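Local coordinates for bifunctional protein PutA (Bdellovibrio bacteriovorus, PDB 5UR2) that probably catalyses both steps of proline conversion to glutamate, a flavin-dependent oxidation of proline followed by NAD-dependent oxidation of glutamate semialdehyde, at residues Asn916-Glu921 with Gly925-Asn930; Asn751-Asp756 with Asp766-Ser771; Ala869-Ala874 with Gly878-Val883. All coordinates share one frame; numbering follows the deposited sequence.

In the fold
Followed from the N terminus, the three contacts come in series within the aldehyde dehydrogenase family region, and none nests in or crosses another. Contact 2 comes first and closes a connection of nine residues, five of them the first part of helix 761-773, seating that helix on strand 751-755. Contact 3 follows, closing the short link in which 869-874 folds back on the start of strand 880-886. Contact 1 closes last, where helix 912-921 returns through four residues to strand 926-929. All three reach one mixed sheet. The centre of contact 2 is about 13 Å from the centres of both others, which lie about 21 Å from each other.

Contact 1: Asn916-Glu921 with Gly925-Asn930; sequences NRVKEE and GNLYVN
Leu927 and Val929 on strand 926-929 face Val918 and Lys919 on helix 912-921, and the two short segments run antiparallel, at 176° with axes 9.5 Å apart. Leu927 comes first and carries both branches to the helix. Its CG stands anti to the backbone N (chi1 -163°), and CD1 reaches the helix backbone, 3.4 Å from Val918 O and 3.9 Å from Lys919 CA. The second branch, CD2, meets side chains instead: Val918 CG1 and Lys919 CG each lie 4.3 Å from Leu927 CD2. Tyr928 turns its CB from the helix, as strand alternation requires. At Val929 the contact thins to a single pair, CG2 against Lys919 CE at 4.4 Å. Beyond that carbon, the lysine NZ makes a salt bridge with Glu972 of the second subunit. Residues 926-929 also pair in parallel with a strand of that subunit, so the beta-alpha-beta unit of strand 901-908, helix 912-921 and strand 926-929 sits where the sheet passes between chains. With no hydrogen bond between the two segments, their contact is van der Waals in kind: one leucine methyl rests on helix backbone, the other on side-chain carbons.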
loop_
_atom_site.group_PDB
_atom_site.type_symbol
_atom_site.label_atom_id
_atom_site.label_comp_id
_atom_site.label_asym_id
_atom_site.label_seq_id
_atom_site.Cartn_x
_atom_site.Cartn_y
_atom_site.Cartn_z
ATOM N N ASN B 916 -13.420 -22.462 9.744
ATOM C CA ASN B 916 -12.116 -21.899 10.085
ATOM C C ASN B 916 -10.970 -22.813 9.650
ATOM O O ASN B 916 -9.937 -22.326 9.172
ATOM C CB ASN B 916 -12.040 -21.591 11.578
ATOM C CG ASN B 916 -12.819 -20.336 11.944
ATOM O OD1 ASN B 916 -13.027 -19.446 11.104
ATOM N ND2 ASN B 916 -13.246 -20.250 13.196
ATOM N N ARG B 917 -11.127 -24.135 9.791
ATOM C CA ARG B 917 -10.066 -25.050 9.353
ATOM C C ARG B 917 -9.776 -24.893 7.867
ATOM O O ARG B 917 -8.609 -24.866 7.454
ATOM C CB ARG B 917 -10.435 -26.508 9.648
ATOM C CG ARG B 917 -10.201 -26.937 11.065
ATOM C CD ARG B 917 -10.156 -28.449 11.144
ATOM N NE ARG B 917 -9.008 -29.002 10.415
ATOM C CZ ARG B 917 -8.883 -30.288 10.107
ATOM N NH1 ARG B 917 -9.836 -31.143 10.455
ATOM N NH2 ARG B 917 -7.814 -30.725 9.458
ATOM N N VAL B 918 -10.828 -24.797 7.051
ATOM C CA VAL B 918 -10.654 -24.614 5.620
ATOM C C VAL B 918 -9.944 -23.295 5.353
ATOM O O VAL B 918 -9.060 -23.211 4.490
ATOM C CB VAL B 918 -12.018 -24.689 4.899
ATOM C CG1 VAL B 918 -11.889 -24.321 3.393
ATOM C CG2 VAL B 918 -12.624 -26.085 5.041
ATOM N N LYS B 919 -10.337 -22.237 6.068
ATOM C CA LYS B 919 -9.669 -20.951 5.896
ATOM C C LYS B 919 -8.179 -21.059 6.181
ATOM O O LYS B 919 -7.361 -20.488 5.458
ATOM C CB LYS B 919 -10.304 -19.896 6.792
ATOM C CG LYS B 919 -11.605 -19.323 6.252
ATOM C CD LYS B 919 -12.203 -18.430 7.325
ATOM C CE LYS B 919 -13.515 -17.814 6.916
ATOM N NZ LYS B 919 -14.149 -17.192 8.119
ATOM N N GLU B 920 -7.807 -21.796 7.219
ATOM C CA GLU B 920 -6.407 -21.865 7.612
ATOM C C GLU B 920 -5.621 -22.936 6.872
ATOM O O GLU B 920 -4.390 -22.889 6.903
ATOM C CB GLU B 920 -6.272 -22.109 9.124
ATOM C CG GLU B 920 -6.723 -20.936 9.994
ATOM N N GLU B 921 -6.279 -23.928 6.259
ATOM C CA GLU B 921 -5.568 -25.086 5.720
ATOM C C GLU B 921 -5.742 -25.328 4.225
ATOM O O GLU B 921 -4.936 -26.063 3.648
ATOM C CB GLU B 921 -5.986 -26.373 6.453
ATOM C CG GLU B 921 -5.728 -26.366 7.938
ATOM C CD GLU B 921 -6.328 -27.586 8.626
ATOM O OE1 GLU B 921 -6.225 -28.696 8.053
ATOM O OE2 GLU B 921 -6.923 -27.439 9.721
ATOM N N GLY B 925 -5.389 -19.505 -3.707
ATOM C CA GLY B 925 -5.296 -18.055 -3.712
ATOM C C GLY B 925 -6.631 -17.356 -3.581
ATOM O O GLY B 925 -6.688 -16.213 -3.128
ATOM N N ASN B 926 -7.710 -18.009 -3.999
ATOM C CA ASN B 926 -9.064 -17.484 -3.852
ATOM C C ASN B 926 -9.900 -18.563 -3.190
ATOM O O ASN B 926 -10.203 -19.591 -3.811
ATOM C CB ASN B 926 -9.673 -17.068 -5.187
ATOM C CG ASN B 926 -9.190 -15.711 -5.642
ATOM O OD1 ASN B 926 -8.131 -15.578 -6.266
ATOM N ND2 ASN B 926 -9.962 -14.685 -5.317
ATOM N N LEU B 927 -10.242 -18.326 -1.929
ATOM C CA LEU B 927 -10.985 -19.258 -1.102
ATOM C C LEU B 927 -12.411 -18.749 -0.952
ATOM O O LEU B 927 -12.622 -17.569 -0.654
ATOM C CB LEU B 927 -10.319 -19.388 0.265
ATOM C CG LEU B 927 -10.674 -20.563 1.153
ATOM C CD1 LEU B 927 -9.432 -20.966 1.975
ATOM C CD2 LEU B 927 -11.831 -20.212 2.036
ATOM N N TYR B 928 -13.385 -19.634 -1.130
ATOM C CA TYR B 928 -14.789 -19.252 -1.034
ATOM C C TYR B 928 -15.500 -20.099 0.005
ATOM O O TYR B 928 -15.285 -21.313 0.082
ATOM C CB TYR B 928 -15.508 -19.387 -2.392
ATOM C CG TYR B 928 -14.944 -18.460 -3.430
ATOM C CD1 TYR B 928 -15.405 -17.156 -3.535
ATOM C CD2 TYR B 928 -13.919 -18.876 -4.284
ATOM C CE1 TYR B 928 -14.884 -16.290 -4.461
ATOM C CE2 TYR B 928 -13.401 -18.022 -5.227
ATOM C CZ TYR B 928 -13.891 -16.728 -5.310
ATOM O OH TYR B 928 -13.388 -15.863 -6.237
ATOM N N VAL B 929 -16.371 -19.460 0.785
ATOM C CA VAL B 929 -17.177 -20.142 1.793
ATOM C C VAL B 929 -18.647 -19.931 1.454
ATOM O O VAL B 929 -19.116 -18.786 1.353
ATOM C CB VAL B 929 -16.845 -19.657 3.213
ATOM C CG1 VAL B 929 -17.713 -20.357 4.247
ATOM C CG2 VAL B 929 -15.377 -19.921 3.511
ATOM N N ASN B 930 -19.356 -21.038 1.229
ATOM C CA ASN B 930 -20.809 -21.045 1.046
ATOM C C ASN B 930 -21.253 -20.259 -0.186
ATOM O O ASN B 930 -22.347 -19.686 -0.200
ATOM C CB ASN B 930 -21.526 -20.554 2.306
ATOM C CG ASN B 930 -21.537 -21.621 3.404
ATOM O OD1 ASN B 930 -21.511 -22.817 3.103
ATOM N ND2 ASN B 930 -21.605 -21.199 4.668
#

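Contact 2: Asn751-Asp756 with Asp766-Ser771; sequences NAVIID and DGVIYS
Val753 and Val768 form the centre of this interface, which joins the first strand and the helix of the beta-alpha-beta unit 751-755, 761-773, 783-789 in the aldehyde dehydrogenase fold. Asn751 is tied to its neighbours: its ND2 bonds to the carbonyls of Ala782 and of Cys780, the predicted active-site cysteine. Val753 then points its CB at the helix. Its CG1, anti to the backbone N (chi1 179°), comes to 3.8 Å from Val768 CG2, and Val753 CB lies 4.1 Å from the same methyl. The two side chains point past one another, and Val768 CG2 lies against both of those valine atoms. Ile754 turns to the other face of the sheet. Ile755 comes back to the helix side, where its CD1 lies 4.3 Å from Val768 CG2 and closes the row, with Phe908 touching both strand residues. Within the helix, Gly767 O accepts two donors one turn on: Ser771 N at 2.9 Å, and Ser771 OG at 2.8 Å, the hydroxyl approaching from above the carbonyl plane, 36° out of it, on the face away from the amide.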
loop_
_atom_site.group_PDB
_atom_site.type_symbol
_atom_site.label_atom_id
_atom_site.label_comp_id
_atom_site.label_asym_id
_atom_site.label_seq_id
_atom_site.Cartn_x
_atom_site.Cartn_y
_atom_site.Cartn_z
ATOM N N ASN B 751 -9.449 -27.096 -9.423
ATOM C CA ASN B 751 -10.097 -26.499 -8.269
ATOM C C ASN B 751 -11.194 -27.393 -7.698
ATOM O O ASN B 751 -12.017 -27.944 -8.436
ATOM C CB ASN B 751 -10.665 -25.143 -8.675
ATOM C CG ASN B 751 -9.665 -24.331 -9.467
ATOM O OD1 ASN B 751 -8.610 -23.941 -8.942
ATOM N ND2 ASN B 751 -9.972 -24.084 -10.736
ATOM N N ALA B 752 -11.225 -27.492 -6.369
ATOM C CA ALA B 752 -12.146 -28.369 -5.669
ATOM C C ALA B 752 -13.144 -27.554 -4.852
ATOM O O ALA B 752 -12.841 -26.457 -4.377
ATOM C CB ALA B 752 -11.389 -29.341 -4.758
ATOM N N VAL B 753 -14.351 -28.094 -4.719
ATOM C CA VAL B 753 -15.336 -27.627 -3.753
ATOM C C VAL B 753 -15.565 -28.757 -2.752
ATOM O O VAL B 753 -15.819 -29.903 -3.146
ATOM C CB VAL B 753 -16.650 -27.212 -4.441
ATOM C CG1 VAL B 753 -17.670 -26.741 -3.396
ATOM C CG2 VAL B 753 -16.385 -26.109 -5.456
ATOM N N ILE B 754 -15.449 -28.449 -1.464
ATOM C CA ILE B 754 -15.664 -29.437 -0.412
ATOM C C ILE B 754 -17.095 -29.305 0.085
ATOM O O ILE B 754 -17.563 -28.193 0.362
ATOM C CB ILE B 754 -14.673 -29.257 0.749
ATOM C CG1 ILE B 754 -13.235 -29.377 0.256
ATOM C CG2 ILE B 754 -14.944 -30.320 1.833
ATOM C CD1 ILE B 754 -12.216 -29.016 1.312
ATOM N N ILE B 755 -17.791 -30.429 0.197
ATOM C CA ILE B 755 -19.160 -30.467 0.697
ATOM C C ILE B 755 -19.142 -31.105 2.079
ATOM O O ILE B 755 -18.956 -32.320 2.207
ATOM C CB ILE B 755 -20.092 -31.243 -0.237
ATOM C CG1 ILE B 755 -19.969 -30.735 -1.672
ATOM C CG2 ILE B 755 -21.509 -31.170 0.291
ATOM C CD1 ILE B 755 -20.300 -29.279 -1.838
ATOM N N ASP B 756 -19.333 -30.291 3.115
ATOM C CA ASP B 756 -19.426 -30.802 4.473
ATOM C C ASP B 756 -20.752 -31.538 4.670
ATOM O O ASP B 756 -21.702 -31.376 3.905
ATOM C CB ASP B 756 -19.322 -29.664 5.486
ATOM C CG ASP B 756 -18.862 -30.133 6.852
ATOM O OD1 ASP B 756 -18.721 -31.367 7.049
ATOM O OD2 ASP B 756 -18.672 -29.265 7.733
ATOM N N ASP B 766 -26.436 -25.710 -6.454
ATOM C CA ASP B 766 -26.422 -24.586 -7.375
ATOM C C ASP B 766 -25.005 -24.050 -7.573
ATOM O O ASP B 766 -24.564 -23.849 -8.708
ATOM C CB ASP B 766 -27.355 -23.489 -6.882
ATOM C CG ASP B 766 -27.606 -22.442 -7.942
ATOM O OD1 ASP B 766 -28.277 -22.766 -8.946
ATOM O OD2 ASP B 766 -27.124 -21.303 -7.775
ATOM N N GLY B 767 -24.261 -23.849 -6.481
ATOM C CA GLY B 767 -22.909 -23.324 -6.616
ATOM C C GLY B 767 -21.983 -24.245 -7.399
ATOM O O GLY B 767 -21.208 -23.788 -8.245
ATOM N N VAL B 768 -22.068 -25.556 -7.153
ATOM C CA VAL B 768 -21.177 -26.485 -7.849
ATOM C C VAL B 768 -21.541 -26.594 -9.337
ATOM O O VAL B 768 -20.656 -26.610 -10.211
ATOM C CB VAL B 768 -21.182 -27.845 -7.134
ATOM C CG1 VAL B 768 -20.559 -28.898 -7.997
ATOM C CG2 VAL B 768 -20.431 -27.739 -5.819
ATOM N N ILE B 769 -22.836 -26.663 -9.655
ATOM C CA ILE B 769 -23.253 -26.737 -11.059
ATOM C C ILE B 769 -22.705 -25.548 -11.838
ATOM O O ILE B 769 -22.062 -25.712 -12.884
ATOM C CB ILE B 769 -24.789 -26.826 -11.181
ATOM C CG1 ILE B 769 -25.279 -28.191 -10.731
ATOM C CG2 ILE B 769 -25.235 -26.642 -12.627
ATOM C CD1 ILE B 769 -24.893 -29.291 -11.701
ATOM N N TYR B 770 -22.919 -24.333 -11.329
ATOM C CA TYR B 770 -22.452 -23.176 -12.080
ATOM C C TYR B 770 -20.933 -23.106 -12.097
ATOM O O TYR B 770 -20.340 -22.772 -13.131
ATOM C CB TYR B 770 -23.048 -21.866 -11.545
ATOM C CG TYR B 770 -22.473 -20.693 -12.304
ATOM C CD1 TYR B 770 -22.746 -20.536 -13.649
ATOM C CD2 TYR B 770 -21.594 -19.779 -11.694
ATOM C CE1 TYR B 770 -22.202 -19.490 -14.378
ATOM C CE2 TYR B 770 -21.053 -18.721 -12.414
ATOM C CZ TYR B 770 -21.358 -18.591 -13.770
ATOM O OH TYR B 770 -20.833 -17.569 -14.536
ATOM N N SER B 771 -20.281 -23.441 -10.980
ATOM C CA SER B 771 -18.812 -23.428 -10.948
ATOM C C SER B 771 -18.203 -24.457 -11.903
ATOM O O SER B 771 -17.109 -24.236 -12.452
ATOM C CB SER B 771 -18.307 -23.669 -9.519
ATOM O OG SER B 771 -18.687 -22.629 -8.621
#

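Contact 3: Ala869-Ala874 with Gly878-Val883; sequences AKLAQA and GPVVAV
Two torsions of Leu871 set its fork against the strand: CG lies anti to the backbone N (chi1 175°), and chi2 of 65° turns the fork so that CD1 faces Val880 while CG and CD2 lie against Ala882. Val880 likewise has CG1 anti to its own N (chi1 180°), and that methyl meets Leu871 CD1 at 3.8 Å as the two side chains pass at a slant. The other part of the leucine rests on Ala882, whose CB lies 4.0 Å from both Leu871 CG and Leu871 CD2. One leucine therefore spans two strand residues of the same face, while Val881 between them turns its CB away. The backbone around Leu871 is a short 3-10 turn, with Ala872 N bonded to Ala869 O at 2.8 Å. Within the same turn, Lys870 O accepts from both Gln873 N and Ala874 N, and Lys750 NZ bonds to the carbonyls of Leu871 and Ala874. Before the strand, Pro879 is the centre of an inverse gamma turn, whose bond from Val880 N to Gly878 O is weak. Helix 825-841 touches Leu871 and Val880 on one face of the sheet, and helix 761-773 touches Val881 on the other. Strand 880-886 between its parallel neighbours 783-789 and 860-863, with helices on both faces, is the alpha/beta/alpha layering of the catalytic domain in the aldehyde dehydrogenase fold.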
loop_
_atom_site.group_PDB
_atom_site.type_symbol
_atom_site.label_atom_id
_atom_site.label_comp_id
_atom_site.label_asym_id
_atom_site.label_seq_id
_atom_site.Cartn_x
_atom_site.Cartn_y
_atom_site.Cartn_z
ATOM N N ALA B 869 -6.069 -39.903 -8.884
ATOM C CA ALA B 869 -6.296 -40.282 -10.273
ATOM C C ALA B 869 -5.971 -39.128 -11.220
ATOM O O ALA B 869 -6.127 -37.946 -10.883
ATOM C CB ALA B 869 -7.752 -40.704 -10.481
ATOM N N LYS B 870 -5.547 -39.492 -12.435
ATOM C CA LYS B 870 -5.224 -38.485 -13.439
ATOM C C LYS B 870 -6.399 -37.537 -13.668
ATOM O O LYS B 870 -6.218 -36.315 -13.768
ATOM C CB LYS B 870 -4.794 -39.172 -14.734
ATOM C CG LYS B 870 -4.419 -38.230 -15.876
ATOM C CD LYS B 870 -4.220 -39.027 -17.181
ATOM C CE LYS B 870 -3.752 -38.152 -18.342
ATOM N NZ LYS B 870 -3.485 -38.979 -19.560
ATOM N N LEU B 871 -7.617 -38.082 -13.716
ATOM C CA LEU B 871 -8.804 -37.254 -13.902
ATOM C C LEU B 871 -8.925 -36.197 -12.819
ATOM O O LEU B 871 -9.440 -35.103 -13.079
ATOM C CB LEU B 871 -10.059 -38.131 -13.928
ATOM C CG LEU B 871 -11.408 -37.418 -13.994
ATOM C CD1 LEU B 871 -11.571 -36.669 -15.297
ATOM C CD2 LEU B 871 -12.527 -38.424 -13.838
ATOM N N ALA B 872 -8.442 -36.498 -11.611
ATOM C CA ALA B 872 -8.533 -35.610 -10.461
ATOM C C ALA B 872 -7.275 -34.778 -10.231
ATOM O O ALA B 872 -7.163 -34.143 -9.178
ATOM C CB ALA B 872 -8.855 -36.416 -9.199
ATOM N N GLN B 873 -6.326 -34.762 -11.188
ATOM C CA GLN B 873 -5.045 -34.055 -11.084
ATOM C C GLN B 873 -4.751 -33.153 -12.283
ATOM O O GLN B 873 -4.272 -32.030 -12.094
ATOM C CB GLN B 873 -3.872 -35.072 -10.895
ATOM C CG GLN B 873 -3.825 -35.777 -9.529
ATOM C CD GLN B 873 -3.415 -34.832 -8.387
ATOM O OE1 GLN B 873 -2.641 -33.890 -8.584
ATOM N NE2 GLN B 873 -3.962 -35.068 -7.198
ATOM N N ALA B 874 -4.994 -33.622 -13.507
ATOM C CA ALA B 874 -4.686 -32.855 -14.709
ATOM C C ALA B 874 -5.844 -31.936 -15.060
ATOM O O ALA B 874 -7.008 -32.349 -15.032
ATOM C CB ALA B 874 -4.389 -33.795 -15.886
ATOM N N GLY B 878 -12.710 -28.256 -19.480
ATOM C CA GLY B 878 -13.910 -28.711 -20.132
ATOM C C GLY B 878 -14.978 -29.050 -19.110
ATOM O O GLY B 878 -14.763 -28.955 -17.892
ATOM N N PRO B 879 -16.224 -29.454 -19.607
ATOM C CA PRO B 879 -17.351 -29.710 -18.690
ATOM C C PRO B 879 -17.288 -31.111 -18.083
ATOM O O PRO B 879 -18.154 -31.958 -18.311
ATOM C CB PRO B 879 -18.565 -29.507 -19.606
ATOM C CG PRO B 879 -18.085 -29.965 -20.948
ATOM C CD PRO B 879 -16.619 -29.580 -21.024
ATOM N N VAL B 880 -16.241 -31.359 -17.300
ATOM C CA VAL B 880 -15.907 -32.691 -16.796
ATOM C C VAL B 880 -15.591 -32.575 -15.310
ATOM O O VAL B 880 -14.666 -31.852 -14.925
ATOM C CB VAL B 880 -14.720 -33.303 -17.569
ATOM C CG1 VAL B 880 -14.347 -34.709 -17.048
ATOM C CG2 VAL B 880 -15.043 -33.370 -19.061
ATOM N N VAL B 881 -16.367 -33.263 -14.479
ATOM C CA VAL B 881 -16.262 -33.168 -13.028
ATOM C C VAL B 881 -15.907 -34.531 -12.450
ATOM O O VAL B 881 -16.510 -35.549 -12.819
ATOM C CB VAL B 881 -17.573 -32.666 -12.394
ATOM C CG1 VAL B 881 -17.469 -32.682 -10.862
ATOM C CG2 VAL B 881 -17.917 -31.285 -12.928
ATOM N N ALA B 882 -14.972 -34.540 -11.497
ATOM C CA ALA B 882 -14.649 -35.732 -10.720
ATOM C C ALA B 882 -15.202 -35.555 -9.310
ATOM O O ALA B 882 -14.759 -34.660 -8.578
ATOM C CB ALA B 882 -13.134 -35.968 -10.682
ATOM N N VAL B 883 -16.159 -36.403 -8.931
ATOM C CA VAL B 883 -16.696 -36.421 -7.568
ATOM C C VAL B 883 -15.848 -37.377 -6.735
ATOM O O VAL B 883 -15.682 -38.547 -7.094
ATOM C CB VAL B 883 -18.175 -36.843 -7.553
ATOM C CG1 VAL B 883 -18.691 -36.904 -6.124
ATOM C CG2 VAL B 883 -19.015 -35.885 -8.357
#